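Local coordinates for protein RavO (Legionella pneumophila subsp. pneumophila, PDB 6DM4) that carries an SH2 domain that binds a phosphotyrosine peptide of human Shc1, consistent with an effector that reads host tyrosine phosphorylation, at residues A[62-66]-A[67-71]; A[99-102]-A[103-107]. One frame throughout, in Å; residues are numbered along the deposited sequence.

In the fold
Contact 1 is the turn end of the hairpin formed by strands 55-64 and 67-76 in the antiparallel sheet of this SH2 domain; contact 2 is the start of helix 101-119, with the loop residues leading into it. The hairpin comes first in the chain and the helix later. Their centres lie about 20 Å apart and their nearest atoms about 7 Å, so the two do not touch directly. Helix 101-119 links them, since its later residues Ile-109, Asn-112, Lys-113 and Ile-116 pack on side chains of contact 1. The bound phosphopeptide meets contact 1 at Ser-70 and Ile-71, whereas contact 2 meets no other protein chain of the assembly.

Contact 1: A[62-66]-A[67-71]; sequences FQASD and GIHSI
CB of His-69 lies over one face of the Phe-62 ring, a CH-pi contact 4.0 Å from the ring centroid, while CD1 of Ile-71 lies at the edge of that ring, 4.0 Å from CE2 of Phe-62. The phenyl and imidazole planes are 21° apart but slid so far that the rings barely overlap. At the edge of the imidazole, nearly in its plane, stands OD1 of Asp-66: NE2 of His-69 donates to it at 2.5 Å, a short bond, and meets its syn lone pair. The bond holds the imidazole against free rotation, with carboxylate and ring nearly coplanar; the negative charge would be expected to favour a protonated imidazole. With CG between the backbone N and the carbonyl carbon (chi1 76°), the Asp-66 carboxylate is directed toward NE2 of His-69. CB of Ala-64, small enough to fit beside the imidazole, approaches it obliquely, 4.2 Å from NE2 of His-69.

The backbone is a two-residue beta hairpin closed by a type I turn from Ala-64 to Gly-67. Phe-62 and His-69 form a hydrogen-bonded pair, as do Ala-64 and Gly-67, where N of Ala-64 lies 2.9 Å from O of Gly-67. Gly-67 suits the end of the turn because at its phi and psi together a CB would be jammed against O of Asp-66. Between these pairs, Gln-63 and Ile-68 face the other side of the sheet.

There Ile-68 packs on Val-28, Lys-29 and Phe-32 of helix 25-34. The aromatic side lies against helix 101-119, with Phe-62 on Ile-109 and Lys-113, and His-69 on Ile-116. Farther along strand 67-76, Ser-70 and Ile-71 meet the bound peptide.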
loop_
_atom_site.group_PDB
_atom_site.type_symbol
_atom_site.label_atom_id
_atom_site.label_comp_id
_atom_site.label_asym_id
_atom_site.label_seq_id
_atom_site.Cartn_x
_atom_site.Cartn_y
_atom_site.Cartn_z
ATOM N N PHE A 62 -3.270 -13.523 13.872
ATOM C CA PHE A 62 -3.958 -13.205 15.112
ATOM C C PHE A 62 -3.540 -14.221 16.162
ATOM O O PHE A 62 -2.885 -15.222 15.863
ATOM C CB PHE A 62 -5.481 -13.179 14.939
ATOM C CG PHE A 62 -6.053 -14.442 14.364
ATOM C CD1 PHE A 62 -6.381 -15.509 15.185
ATOM C CD2 PHE A 62 -6.273 -14.560 13.000
ATOM C CE1 PHE A 62 -6.911 -16.675 14.662
ATOM C CE2 PHE A 62 -6.801 -15.725 12.473
ATOM C CZ PHE A 62 -7.118 -16.780 13.304
ATOM N N GLN A 63 -3.919 -13.951 17.406
ATOM C CA GLN A 63 -3.524 -14.784 18.532
ATOM C C GLN A 63 -4.756 -15.324 19.240
ATOM O O GLN A 63 -5.702 -14.577 19.508
ATOM C CB GLN A 63 -2.654 -13.998 19.517
ATOM C CG GLN A 63 -2.079 -14.849 20.638
ATOM C CD GLN A 63 -1.082 -14.089 21.489
ATOM O OE1 GLN A 63 0.010 -14.578 21.769
ATOM N NE2 GLN A 63 -1.460 -12.889 21.914
ATOM N N ALA A 64 -4.739 -16.620 19.530
ATOM C CA ALA A 64 -5.680 -17.275 20.427
ATOM C C ALA A 64 -4.895 -17.912 21.570
ATOM O O ALA A 64 -3.673 -17.768 21.664
ATOM C CB ALA A 64 -6.521 -18.314 19.681
ATOM N N SER A 65 -5.602 -18.637 22.441
ATOM C CA SER A 65 -4.948 -19.197 23.618
ATOM C C SER A 65 -3.955 -20.298 23.267
ATOM O O SER A 65 -3.084 -20.613 24.088
ATOM C CB SER A 65 -5.989 -19.728 24.607
ATOM O OG SER A 65 -6.780 -20.745 24.024
ATOM N N ASP A 66 -4.050 -20.885 22.076
ATOM C CA ASP A 66 -3.108 -21.913 21.654
ATOM C C ASP A 66 -1.983 -21.364 20.787
ATOM O O ASP A 66 -1.164 -22.144 20.289
ATOM C CB ASP A 66 -3.845 -23.043 20.921
ATOM C CG ASP A 66 -4.239 -22.671 19.504
ATOM O OD1 ASP A 66 -4.440 -21.468 19.231
ATOM O OD2 ASP A 66 -4.355 -23.589 18.664
ATOM N N GLY A 67 -1.914 -20.049 20.599
ATOM C CA GLY A 67 -0.820 -19.462 19.854
ATOM C C GLY A 67 -1.255 -18.583 18.701
ATOM O O GLY A 67 -2.418 -18.180 18.610
ATOM N N ILE A 68 -0.326 -18.281 17.814
ATOM C CA ILE A 68 -0.585 -17.393 16.690
ATOM C C ILE A 68 -1.068 -18.221 15.514
ATOM O O ILE A 68 -0.561 -19.322 15.255
ATOM C CB ILE A 68 0.673 -16.581 16.339
ATOM C CG1 ILE A 68 0.968 -15.590 17.462
ATOM C CG2 ILE A 68 0.504 -15.836 15.026
ATOM C CD1 ILE A 68 2.416 -15.448 17.752
ATOM N N HIS A 69 -2.084 -17.705 14.831
ATOM C CA HIS A 69 -2.618 -18.283 13.608
ATOM C C HIS A 69 -2.507 -17.265 12.485
ATOM O O HIS A 69 -2.579 -16.051 12.712
ATOM C CB HIS A 69 -4.080 -18.714 13.788
ATOM C CG HIS A 69 -4.290 -19.662 14.926
ATOM N ND1 HIS A 69 -4.394 -21.024 14.749
ATOM C CD2 HIS A 69 -4.401 -19.446 16.257
ATOM C CE1 HIS A 69 -4.566 -21.608 15.922
ATOM N NE2 HIS A 69 -4.573 -20.671 16.855
ATOM N N SER A 70 -2.328 -17.760 11.266
ATOM C CA SER A 70 -2.207 -16.892 10.111
ATOM C C SER A 70 -3.113 -17.381 8.989
ATOM O O SER A 70 -3.505 -18.549 8.939
ATOM C CB SER A 70 -0.748 -16.803 9.631
ATOM O OG SER A 70 0.043 -16.051 10.537
ATOM N N ILE A 71 -3.478 -16.452 8.109
ATOM C CA ILE A 71 -4.256 -16.735 6.906
ATOM C C ILE A 71 -3.562 -16.033 5.751
ATOM O O ILE A 71 -3.187 -14.863 5.873
ATOM C CB ILE A 71 -5.710 -16.239 7.026
ATOM C CG1 ILE A 71 -6.373 -16.752 8.302
ATOM C CG2 ILE A 71 -6.523 -16.650 5.796
ATOM C CD1 ILE A 71 -7.671 -16.036 8.613
#

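Contact 2: A[99-102]-A[103-107]; sequences LGVM and ATLTQ
Val-101 and Leu-105 lie side by side at the start of the C-terminal helix of this SH2 domain, pointing the same way, with CG1 of Val-101 4.1 Å from CD1 of Leu-105. Spaced four residues apart, these branched apolar chains make one ridge that packs against helix 4-13, where both touch Ile-12. Met-102 and Thr-106 instead cross at about a right angle. The methionine chain is bent at chi2 and chi3 (-46° and -51°), which carries its CE forward along the helix to 3.9 Å from OG1 of Thr-106.

Gly-100 is the N-cap, and its backbone angles are ones that only a residue without CB adopts easily, which is why glycine suits the place. Its carbonyl oxygen is gripped twice by Thr-104, by the backbone N at 3.0 Å and by OG1 at 2.8 Å. A chi1 of -58° sets OG1 beside its own backbone N, which lets both reach the one oxygen; the hydroxyl comes from above the carbonyl plane. This OG1 is also hydrogen-bonded to N of Leu-97, tying the preceding loop to the helix.

Across the outer side of the turn, CB of Leu-99 rests 3.6 Å from CB of Ala-103, a methyl small enough to let the loop lie close. A water bridges the same two residues, donating to O of Leu-99 at 2.7 Å and accepting from N of Ala-103 at 2.9 Å.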
loop_
_atom_site.group_PDB
_atom_site.type_symbol
_atom_site.label_atom_id
_atom_site.label_comp_id
_atom_site.label_asym_id
_atom_site.label_seq_id
_atom_site.Cartn_x
_atom_site.Cartn_y
_atom_site.Cartn_z
ATOM N N LEU A 99 -18.782 -2.506 2.074
ATOM C CA LEU A 99 -17.958 -1.430 2.612
ATOM C C LEU A 99 -16.491 -1.533 2.204
ATOM O O LEU A 99 -15.676 -0.722 2.658
ATOM C CB LEU A 99 -18.074 -1.380 4.137
ATOM C CG LEU A 99 -19.360 -0.772 4.698
ATOM C CD1 LEU A 99 -19.297 -0.706 6.218
ATOM C CD2 LEU A 99 -19.608 0.608 4.109
ATOM N N GLY A 100 -16.133 -2.495 1.370
ATOM C CA GLY A 100 -14.825 -2.491 0.752
ATOM C C GLY A 100 -13.930 -3.619 1.234
ATOM O O GLY A 100 -14.345 -4.541 1.948
ATOM N N VAL A 101 -12.665 -3.521 0.824
ATOM C CA VAL A 101 -11.739 -4.638 0.974
ATOM C C VAL A 101 -11.406 -4.870 2.442
ATOM O O VAL A 101 -11.430 -6.008 2.924
ATOM C CB VAL A 101 -10.469 -4.397 0.139
ATOM C CG1 VAL A 101 -9.443 -5.488 0.408
ATOM C CG2 VAL A 101 -10.815 -4.332 -1.340
ATOM N N MET A 102 -11.080 -3.801 3.173
ATOM C CA MET A 102 -10.723 -3.983 4.577
ATOM C C MET A 102 -11.919 -4.482 5.376
ATOM O O MET A 102 -11.771 -5.322 6.270
ATOM C CB MET A 102 -10.188 -2.682 5.175
ATOM C CG MET A 102 -8.678 -2.467 5.050
ATOM S SD MET A 102 -7.639 -3.894 5.466
ATOM C CE MET A 102 -8.291 -4.364 7.074
ATOM N N ALA A 103 -13.117 -3.982 5.061
ATOM C CA ALA A 103 -14.319 -4.514 5.694
ATOM C C ALA A 103 -14.485 -5.994 5.401
ATOM O O ALA A 103 -14.992 -6.742 6.246
ATOM C CB ALA A 103 -15.556 -3.744 5.231
ATOM N N THR A 104 -14.042 -6.438 4.221
ATOM C CA THR A 104 -14.154 -7.846 3.857
ATOM C C THR A 104 -13.142 -8.690 4.618
ATOM O O THR A 104 -13.501 -9.694 5.249
ATOM C CB THR A 104 -13.959 -8.014 2.349
ATOM O OG1 THR A 104 -14.937 -7.236 1.648
ATOM C CG2 THR A 104 -14.101 -9.474 1.958
ATOM N N LEU A 105 -11.866 -8.298 4.557
ATOM C CA LEU A 105 -10.818 -9.028 5.263
ATOM C C LEU A 105 -11.106 -9.100 6.755
ATOM O O LEU A 105 -10.917 -10.152 7.378
ATOM C CB LEU A 105 -9.466 -8.366 5.002
ATOM C CG LEU A 105 -8.872 -8.629 3.619
ATOM C CD1 LEU A 105 -7.689 -7.702 3.355
ATOM C CD2 LEU A 105 -8.466 -10.094 3.489
ATOM N N THR A 106 -11.592 -8.002 7.337
ATOM C CA THR A 106 -11.910 -7.999 8.762
ATOM C C THR A 106 -12.922 -9.089 9.102
ATOM O O THR A 106 -12.764 -9.812 10.095
ATOM C CB THR A 106 -12.431 -6.626 9.182
ATOM O OG1 THR A 106 -11.393 -5.653 9.007
ATOM C CG2 THR A 106 -12.854 -6.640 10.644
ATOM N N GLN A 107 -13.963 -9.232 8.280
ATOM C CA GLN A 107 -14.952 -10.277 8.530
ATOM C C GLN A 107 -14.357 -11.667 8.345
ATOM O O GLN A 107 -14.621 -12.567 9.146
ATOM C CB GLN A 107 -16.165 -10.088 7.616
ATOM C CG GLN A 107 -16.986 -8.862 7.957
ATOM C CD GLN A 107 -17.504 -8.902 9.380
ATOM O OE1 GLN A 107 -18.023 -9.922 9.833
ATOM N NE2 GLN A 107 -17.378 -7.787 10.090
HETATM O O HOH W 1 -13.288 -1.421 3.709
#